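Local coordinates for putative metal resistance protein (Proteus mirabilis, PDB 6C29) that probably reduces protein disulfides, its N-terminal periplasmic region of two tandem immunoglobulin folds priming the disulfide isomerase ScsC, at residues A16-T21 / G107-S112; L169-E174 / L227-T232; P196-K201 / L205-D210. One frame throughout, in Å; residues are numbered along the deposited sequence. Where two conformers were deposited one is given.

Interaction 1 (A16-T21 / G107-S112); sequences AQVRAT and GVLTLS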
loop_
_atom_site.group_PDB
_atom_site.type_symbol
_atom_site.label_atom_id
_atom_site.label_comp_id
_atom_site.label_asym_id
_atom_site.label_seq_id
_atom_site.Cartn_x
_atom_site.Cartn_y
_atom_site.Cartn_z
ATOM N N ALA A 16 11.455 11.492 9.613
ATOM C CA ALA A 16 11.059 10.096 9.700
ATOM C C ALA A 16 11.925 9.332 10.662
ATOM O O ALA A 16 13.108 9.605 10.821
ATOM C CB ALA A 16 11.094 9.431 8.339
ATOM N N GLN A 17 11.327 8.342 11.306
ATOM C CA GLN A 17 12.059 7.352 12.056
ATOM C C GLN A 17 11.494 5.996 11.627
ATOM O O GLN A 17 10.282 5.891 11.414
ATOM C CB GLN A 17 11.851 7.492 13.551
ATOM C CG GLN A 17 11.973 8.796 14.229
ATOM C CD GLN A 17 11.715 8.564 15.703
ATOM O OE1 GLN A 17 10.693 8.986 16.236
ATOM N NE2 GLN A 17 12.589 7.808 16.341
ATOM N N VAL A 18 12.349 4.971 11.553
ATOM C CA VAL A 18 11.873 3.642 11.188
ATOM C C VAL A 18 12.427 2.586 12.108
ATOM O O VAL A 18 13.475 2.735 12.711
ATOM C CB VAL A 18 12.214 3.258 9.710
ATOM C CG1 VAL A 18 11.792 4.388 8.719
ATOM C CG2 VAL A 18 13.671 2.919 9.552
ATOM N N ARG A 19 11.671 1.510 12.257
ATOM C CA ARG A 19 12.060 0.401 13.115
ATOM C C ARG A 19 11.598 -0.885 12.486
ATOM O O ARG A 19 10.459 -0.953 12.055
ATOM C CB ARG A 19 11.431 0.538 14.501
ATOM C CG ARG A 19 11.683 -0.677 15.430
ATOM C CD ARG A 19 11.113 -0.414 16.839
ATOM N NE ARG A 19 11.240 -1.550 17.762
ATOM C CZ ARG A 19 10.220 -2.171 18.366
ATOM N NH1 ARG A 19 8.954 -1.826 18.129
ATOM N NH2 ARG A 19 10.474 -3.159 19.222
ATOM N N ALA A 20 12.460 -1.902 12.454
ATOM C CA ALA A 20 12.076 -3.217 12.001
ATOM C C ALA A 20 12.298 -4.245 13.092
ATOM O O ALA A 20 13.302 -4.191 13.814
ATOM C CB ALA A 20 12.828 -3.602 10.764
ATOM N N THR A 21 11.350 -5.163 13.209
ATOM C CA THR A 21 11.426 -6.285 14.132
ATOM C C THR A 21 11.046 -7.544 13.372
ATOM O O THR A 21 10.393 -7.461 12.337
ATOM C CB THR A 21 10.499 -6.110 15.316
ATOM O OG1 THR A 21 9.164 -5.867 14.852
ATOM C CG2 THR A 21 10.983 -4.959 16.193
ATOM N N GLY A 107 19.004 -5.628 5.042
ATOM C CA GLY A 107 18.358 -5.021 3.893
ATOM C C GLY A 107 18.515 -3.514 3.904
ATOM O O GLY A 107 18.934 -2.913 4.884
ATOM N N VAL A 108 18.201 -2.900 2.774
ATOM C CA VAL A 108 18.164 -1.456 2.676
ATOM C C VAL A 108 16.761 -1.036 2.275
ATOM O O VAL A 108 16.257 -1.415 1.214
ATOM C CB VAL A 108 19.166 -0.937 1.662
ATOM C CG1 VAL A 108 19.009 0.571 1.506
ATOM C CG2 VAL A 108 20.582 -1.315 2.097
ATOM N N LEU A 109 16.111 -0.296 3.157
ATOM C CA LEU A 109 14.823 0.315 2.893
ATOM C C LEU A 109 15.050 1.647 2.200
ATOM O O LEU A 109 15.690 2.525 2.782
ATOM C CB LEU A 109 14.053 0.552 4.195
ATOM C CG LEU A 109 12.839 1.478 4.135
ATOM C CD1 LEU A 109 11.704 0.843 3.358
ATOM C CD2 LEU A 109 12.408 1.856 5.557
ATOM N N THR A 110 14.522 1.825 0.985
ATOM C CA THR A 110 14.472 3.138 0.357
ATOM C C THR A 110 13.106 3.710 0.686
ATOM O O THR A 110 12.078 3.305 0.106
ATOM C CB THR A 110 14.702 3.072 -1.130
ATOM O OG1 THR A 110 16.005 2.490 -1.381
ATOM C CG2 THR A 110 14.603 4.492 -1.745
ATOM N N LEU A 111 13.078 4.590 1.676
ATOM C CA LEU A 111 11.845 5.188 2.136
ATOM C C LEU A 111 11.568 6.454 1.379
ATOM O O LEU A 111 12.407 7.358 1.316
ATOM C CB LEU A 111 11.901 5.504 3.628
ATOM C CG LEU A 111 10.618 6.120 4.194
ATOM C CD1 LEU A 111 9.496 5.118 4.209
ATOM C CD2 LEU A 111 10.920 6.600 5.619
ATOM N N SER A 112 10.400 6.525 0.765
ATOM C CA SER A 112 9.941 7.747 0.160
ATOM C C SER A 112 9.069 8.529 1.121
ATOM O O SER A 112 8.165 7.959 1.779
ATOM C CB SER A 112 9.161 7.420 -1.087
ATOM O OG SER A 112 8.215 6.434 -0.720
#
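One residue along from Val18, which meets Leu109 and Leu111, the guanidinium of Arg19 is gripped by two carboxylates: NE forms a salt bridge with Asp4 and NH1 another with Glu35. This polar side of strand 16-24 is turned from strand 104-114, and no hydrogen bond joins the two segments. The segment axes approach to 10.0 Å, running roughly antiparallel at 145°, a spacing bridged by side chains alone. Val18 meets the leucines tip to tip: in one of its two conformers, CG1 lies 3.9 Å from Leu111 CD2 and 4.1 Å from Leu109 CD2, one methyl serving two leucines. Both leucines hold CG opposite the backbone N (Leu111 chi1 -179°), which carries their CD2 methyls out toward the facing sheet. Ala16 CB completes the group, 3.9 Å from Leu111 CD2, and its small side chain suits the place where that methyl comes close to the strand. Tyr123 of strand 118-128 packs on Ala16, Val18 and Leu111, while Val36 and Leu34 of strand 30-38 touch Val18 and Leu109, respectively. The contact belongs to the core between the two sheets of the DsbD-like N-terminal immunoglobulin fold. The facing ends of strands 104-114 and 118-128 each carry a cysteine, probably the redox pair as in DsbD. Purely apolar and buried, the meeting of methyls implies that exclusion of water and close packing hold the sheets together here, without directional bonds.

Interaction 2 (L169-E174 / L227-T232); sequences LSLQRE and LSFVVT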
loop_
_atom_site.group_PDB
_atom_site.type_symbol
_atom_site.label_atom_id
_atom_site.label_comp_id
_atom_site.label_asym_id
_atom_site.label_seq_id
_atom_site.Cartn_x
_atom_site.Cartn_y
_atom_site.Cartn_z
ATOM N N LEU A 169 -16.816 2.366 -13.122
ATOM C CA LEU A 169 -17.071 1.183 -12.316
ATOM C C LEU A 169 -18.465 1.220 -11.729
ATOM O O LEU A 169 -18.979 2.286 -11.384
ATOM C CB LEU A 169 -16.096 1.064 -11.142
ATOM C CG LEU A 169 -14.608 1.267 -11.353
ATOM C CD1 LEU A 169 -13.834 1.095 -10.016
ATOM C CD2 LEU A 169 -14.093 0.341 -12.391
ATOM N N SER A 170 -19.032 0.031 -11.563
ATOM C CA SER A 170 -20.287 -0.137 -10.867
ATOM C C SER A 170 -20.076 -1.219 -9.831
ATOM O O SER A 170 -19.682 -2.329 -10.179
ATOM C CB SER A 170 -21.402 -0.499 -11.846
ATOM O OG SER A 170 -22.523 -1.023 -11.169
ATOM N N LEU A 171 -20.278 -0.867 -8.563
ATOM C CA LEU A 171 -19.974 -1.736 -7.435
ATOM C C LEU A 171 -21.208 -1.920 -6.584
ATOM O O LEU A 171 -21.816 -0.950 -6.135
ATOM C CB LEU A 171 -18.839 -1.155 -6.583
ATOM C CG LEU A 171 -17.574 -0.779 -7.348
ATOM C CD1 LEU A 171 -16.561 -0.126 -6.437
ATOM C CD2 LEU A 171 -16.939 -2.002 -7.973
ATOM N N GLN A 172 -21.554 -3.168 -6.320
ATOM C CA GLN A 172 -22.706 -3.480 -5.497
ATOM C C GLN A 172 -22.275 -3.850 -4.092
ATOM O O GLN A 172 -21.413 -4.713 -3.912
ATOM C CB GLN A 172 -23.509 -4.629 -6.090
ATOM C CG GLN A 172 -24.728 -4.954 -5.250
ATOM C CD GLN A 172 -25.525 -6.129 -5.801
ATOM O OE1 GLN A 172 -24.968 -7.189 -6.106
ATOM N NE2 GLN A 172 -26.837 -5.958 -5.891
ATOM N N ARG A 173 -22.852 -3.197 -3.094
ATOM C CA ARG A 173 -22.555 -3.530 -1.717
ATOM C C ARG A 173 -23.199 -4.863 -1.369
ATOM O O ARG A 173 -24.319 -5.121 -1.759
ATOM C CB ARG A 173 -23.035 -2.441 -0.784
ATOM C CG ARG A 173 -22.443 -2.592 0.616
ATOM C CD ARG A 173 -22.686 -1.404 1.519
ATOM N NE ARG A 173 -22.351 -1.748 2.906
ATOM C CZ ARG A 173 -21.607 -1.014 3.721
ATOM N NH1 ARG A 173 -21.087 0.124 3.316
ATOM N NH2 ARG A 173 -21.374 -1.436 4.957
ATOM N N GLU A 174 -22.475 -5.733 -0.666
ATOM C CA GLU A 174 -22.971 -7.090 -0.372
ATOM C C GLU A 174 -24.196 -7.050 0.520
ATOM O O GLU A 174 -25.214 -7.708 0.273
ATOM C CB GLU A 174 -21.871 -7.916 0.299
ATOM C CG GLU A 174 -22.268 -9.382 0.531
ATOM C CD GLU A 174 -21.239 -10.193 1.310
ATOM O OE1 GLU A 174 -20.057 -9.794 1.376
ATOM O OE2 GLU A 174 -21.628 -11.250 1.853
ATOM N N LEU A 227 -7.756 -4.538 -13.399
ATOM C CA LEU A 227 -8.521 -3.628 -12.564
ATOM C C LEU A 227 -8.287 -4.054 -11.125
ATOM O O LEU A 227 -8.844 -5.027 -10.634
ATOM C CB LEU A 227 -10.009 -3.658 -12.916
ATOM C CG LEU A 227 -10.912 -2.781 -12.040
ATOM C CD1 LEU A 227 -10.522 -1.312 -12.096
ATOM C CD2 LEU A 227 -12.337 -2.951 -12.446
ATOM N N SER A 228 -7.477 -3.275 -10.441
ATOM C CA SER A 228 -7.078 -3.549 -9.058
ATOM C C SER A 228 -7.337 -2.293 -8.268
ATOM O O SER A 228 -6.927 -1.180 -8.676
ATOM C CB SER A 228 -5.595 -3.933 -8.989
ATOM O OG SER A 228 -5.121 -4.002 -7.649
ATOM N N PHE A 229 -8.037 -2.437 -7.140
ATOM C CA PHE A 229 -8.335 -1.303 -6.297
ATOM C C PHE A 229 -8.718 -1.789 -4.913
ATOM O O PHE A 229 -9.030 -2.956 -4.711
ATOM C CB PHE A 229 -9.431 -0.410 -6.916
ATOM C CG PHE A 229 -10.753 -1.077 -7.108
ATOM C CD1 PHE A 229 -11.708 -1.086 -6.115
ATOM C CD2 PHE A 229 -11.059 -1.638 -8.327
ATOM C CE1 PHE A 229 -12.947 -1.674 -6.322
ATOM C CE2 PHE A 229 -12.311 -2.220 -8.549
ATOM C CZ PHE A 229 -13.244 -2.233 -7.554
ATOM N N VAL A 230 -8.669 -0.855 -3.984
ATOM C CA VAL A 230 -9.180 -1.021 -2.651
ATOM C C VAL A 230 -10.392 -0.117 -2.506
ATOM O O VAL A 230 -10.348 1.054 -2.845
ATOM C CB VAL A 230 -8.104 -0.685 -1.615
ATOM C CG1 VAL A 230 -8.703 -0.609 -0.195
ATOM C CG2 VAL A 230 -6.946 -1.689 -1.731
ATOM N N VAL A 231 -11.499 -0.662 -2.011
ATOM C CA VAL A 231 -12.663 0.114 -1.660
ATOM C C VAL A 231 -12.907 -0.058 -0.172
ATOM O O VAL A 231 -12.746 -1.156 0.368
ATOM C CB VAL A 231 -13.890 -0.316 -2.508
ATOM C CG1 VAL A 231 -14.166 -1.831 -2.423
ATOM C CG2 VAL A 231 -15.124 0.462 -2.115
ATOM N N THR A 232 -13.232 1.045 0.496
ATOM C CA THR A 232 -13.465 1.052 1.925
ATOM C C THR A 232 -14.817 1.657 2.231
ATOM O O THR A 232 -15.293 2.519 1.489
ATOM C CB THR A 232 -12.388 1.834 2.671
ATOM O OG1 THR A 232 -12.475 3.223 2.342
ATOM C CG2 THR A 232 -10.982 1.303 2.334
#
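Strand 169-173, bearing Leu169 and Leu171, passes strand 227-232, bearing Leu227 and Phe229, at a closest axis distance of 10.9 Å, their directions differing by 44°. At that separation the backbones do not bond to each other, and long apolar side chains from both strands fill the interval. Phe229 is the central piece. Its CG sits between the backbone N and the carbonyl carbon (chi1 62°), and the ring comes in against both leucines. Leu169 CD1 lies over one ring face, 4.3 Å from the centroid and 23° off the normal, a CH-pi contact displaced toward the CE2 rim. Leu171 approaches the same ring obliquely, with CD2 3.7 Å from Phe229 CZ and CD1 3.9 Å from Phe229 CE1, so that both its methyls meet the far end of the ring. This is the core of the second immunoglobulin-fold domain of the chain, where the sheet containing strand 166-173 faces the one containing strand 226-233. A flat, wide ring suits such a place because it can receive branched side chains on a face and around its outer end together. The other branch of Leu169 turns to Leu227: the two side chains slide past each other in opposite directions, bringing the CD2 atoms of Leu169 and Leu227 to 3.7 Å. Leu227 CG also lies in the plane of the Phe229 ring, at its edge. Ile183 of strand 182-186 packs on both Leu169 and Phe229, and beyond the leucines Arg173 forms salt bridges with Asp233 and Asp234.

Interaction 3 (P196-K201 / L205-D210); sequences PQLTAK and LSVTVD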
loop_
_atom_site.group_PDB
_atom_site.type_symbol
_atom_site.label_atom_id
_atom_site.label_comp_id
_atom_site.label_asym_id
_atom_site.label_seq_id
_atom_site.Cartn_x
_atom_site.Cartn_y
_atom_site.Cartn_z
ATOM N N PRO A 196 -10.800 9.837 -8.343
ATOM C CA PRO A 196 -12.066 9.121 -8.565
ATOM C C PRO A 196 -13.257 9.956 -8.166
ATOM O O PRO A 196 -13.199 10.620 -7.140
ATOM C CB PRO A 196 -11.961 7.899 -7.649
ATOM C CG PRO A 196 -10.531 7.737 -7.384
ATOM C CD PRO A 196 -9.923 9.094 -7.407
ATOM N N GLN A 197 -14.313 9.943 -8.985
ATOM C CA GLN A 197 -15.596 10.576 -8.645
ATOM C C GLN A 197 -16.620 9.528 -8.284
ATOM O O GLN A 197 -16.950 8.692 -9.095
ATOM C CB GLN A 197 -16.149 11.409 -9.792
ATOM C CG GLN A 197 -15.224 12.512 -10.216
ATOM C CD GLN A 197 -15.774 13.415 -11.314
ATOM O OE1 GLN A 197 -16.957 13.356 -11.690
ATOM N NE2 GLN A 197 -14.892 14.249 -11.851
ATOM N N LEU A 198 -17.100 9.574 -7.055
ATOM C CA LEU A 198 -17.985 8.556 -6.495
ATOM C C LEU A 198 -19.384 9.094 -6.286
ATOM O O LEU A 198 -19.566 10.195 -5.776
ATOM C CB LEU A 198 -17.460 8.054 -5.149
ATOM C CG LEU A 198 -16.255 7.112 -5.204
ATOM C CD1 LEU A 198 -15.019 7.841 -5.660
ATOM C CD2 LEU A 198 -16.022 6.474 -3.817
ATOM N N THR A 199 -20.363 8.293 -6.698
ATOM C CA THR A 199 -21.780 8.557 -6.485
ATOM C C THR A 199 -22.446 7.317 -6.003
ATOM O O THR A 199 -22.326 6.274 -6.648
ATOM C CB THR A 199 -22.493 9.018 -7.754
ATOM O OG1 THR A 199 -21.815 10.158 -8.282
ATOM C CG2 THR A 199 -23.939 9.410 -7.424
ATOM N N ALA A 200 -23.130 7.368 -4.857
ATOM C CA ALA A 200 -23.797 6.189 -4.322
ATOM C C ALA A 200 -25.260 6.426 -4.039
ATOM O O ALA A 200 -25.647 7.510 -3.607
ATOM C CB ALA A 200 -23.107 5.720 -3.055
ATOM N N LYS A 201 -26.066 5.406 -4.305
ATOM C CA LYS A 201 -27.474 5.381 -3.911
ATOM C C LYS A 201 -27.833 3.969 -3.516
ATOM O O LYS A 201 -27.613 3.022 -4.277
ATOM C CB LYS A 201 -28.378 5.887 -5.019
ATOM C CG LYS A 201 -29.797 6.031 -4.492
ATOM C CD LYS A 201 -30.760 6.637 -5.461
ATOM C CE LYS A 201 -32.052 6.968 -4.724
ATOM N NZ LYS A 201 -33.018 7.657 -5.618
ATOM N N LEU A 205 -22.785 1.773 -6.005
ATOM C CA LEU A 205 -21.723 2.767 -6.073
ATOM C C LEU A 205 -21.181 2.890 -7.497
ATOM O O LEU A 205 -20.729 1.902 -8.067
ATOM C CB LEU A 205 -20.617 2.371 -5.103
ATOM C CG LEU A 205 -19.327 3.203 -5.099
ATOM C CD1 LEU A 205 -19.582 4.614 -4.750
ATOM C CD2 LEU A 205 -18.314 2.624 -4.135
ATOM N N SER A 206 -21.241 4.089 -8.053
ATOM C CA SER A 206 -20.691 4.376 -9.364
ATOM C C SER A 206 -19.412 5.185 -9.192
ATOM O O SER A 206 -19.348 6.099 -8.366
ATOM C CB SER A 206 -21.702 5.139 -10.224
ATOM O OG SER A 206 -21.147 5.455 -11.488
ATOM N N VAL A 207 -18.395 4.839 -9.963
ATOM C CA VAL A 207 -17.112 5.496 -9.930
ATOM C C VAL A 207 -16.695 5.891 -11.326
ATOM O O VAL A 207 -16.796 5.077 -12.245
ATOM C CB VAL A 207 -16.032 4.568 -9.349
ATOM C CG1 VAL A 207 -14.733 5.289 -9.175
ATOM C CG2 VAL A 207 -16.484 3.954 -8.008
ATOM N N THR A 208 -16.241 7.116 -11.514
ATOM C CA THR A 208 -15.645 7.479 -12.785
ATOM C C THR A 208 -14.254 8.029 -12.529
ATOM O O THR A 208 -14.011 8.754 -11.551
ATOM C CB THR A 208 -16.507 8.491 -13.555
ATOM O OG1 THR A 208 -16.433 9.770 -12.925
ATOM C CG2 THR A 208 -17.963 8.022 -13.589
ATOM N N VAL A 209 -13.323 7.621 -13.391
ATOM C CA VAL A 209 -11.903 7.961 -13.276
ATOM C C VAL A 209 -11.382 8.391 -14.659
ATOM O O VAL A 209 -11.516 7.646 -15.624
ATOM C CB VAL A 209 -11.072 6.743 -12.782
ATOM C CG1 VAL A 209 -9.631 7.134 -12.611
ATOM C CG2 VAL A 209 -11.637 6.193 -11.489
ATOM N N ASP A 210 -10.829 9.598 -14.769
ATOM C CA ASP A 210 -10.171 10.023 -16.001
ATOM C C ASP A 210 -8.817 9.341 -16.114
ATOM O O ASP A 210 -8.106 9.190 -15.125
ATOM C CB ASP A 210 -9.973 11.540 -16.039
ATOM C CG ASP A 210 -11.280 12.300 -16.143
ATOM O OD1 ASP A 210 -12.233 11.778 -16.768
ATOM O OD2 ASP A 210 -11.350 13.416 -15.575
HETATM O O HOH W 1 -19.065 11.508 -11.748
#
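A beta hairpin formed by strands 191-201 and 204-213 brings Gln197 opposite Thr208 and Thr199 opposite Ser206. These are two of its hydrogen-bonded pairs, each closed by two backbone bonds. Gln197 N gives a nearly straight bond of 2.8 Å to Thr208 O (176° at the hydrogen), and Thr208 N returns one of 3.0 Å to Gln197 O. Thr199 N to Ser206 O is 2.9 Å and Ser206 N to Thr199 O 2.8 Å. Between them stands Leu198 with Val207, a non-hydrogen-bonded pair in which the two CA-H groups point at carbonyl oxygens, Val207 CA lying 3.3 Å from Gln197 O. Strand 191-201 is an outermost strand of a four-stranded sheet in the second immunoglobulin fold, and the residue types follow its two faces. On the polar face are Gln197, Thr199, Ser206 and Thr208; a water donates to Gln197 OE1 and has a weak bond to OG1 of Thr208 in one conformer. On the face toward the sandwich interior are Leu198, Ala200, Leu205 and Val207, of which Leu205 and Val207 are buried and Ala200, on the outer strand, stays exposed. With CG opposite its backbone N (chi1 174°), Leu205 brings CD1 back over the neighbouring strand, 4.1 Å from both Leu198 CB and Ala200 CB. Small Ala200 accommodates that methyl, and Trp178 packs on Ala200 and Leu205. Just before Gln197, Pro196 CB meets Val207 CG1 at 4.1 Å.

In the fold
The contacts fall in the two immunoglobulin folds of this periplasmic region. Interaction 1 comes first along the chain and joins the two sheets of the N-terminal fold; its centre lies 32 Å from that of interaction 2 and 35 Å from that of interaction 3, across the chain's centre. The other two share the second fold, with centres 10 Å apart. Strands 166-173 and 204-213 are neighbours in one sheet, probably bonded through Leu169 N to Val207 O and Leu171 N to Leu205 O. Interaction 3, nested inside the loop of interaction 2, pairs two strands of the sheet that interaction 2 packs, through strand 166-173, against the facing one; each tandem fold thus has its own core.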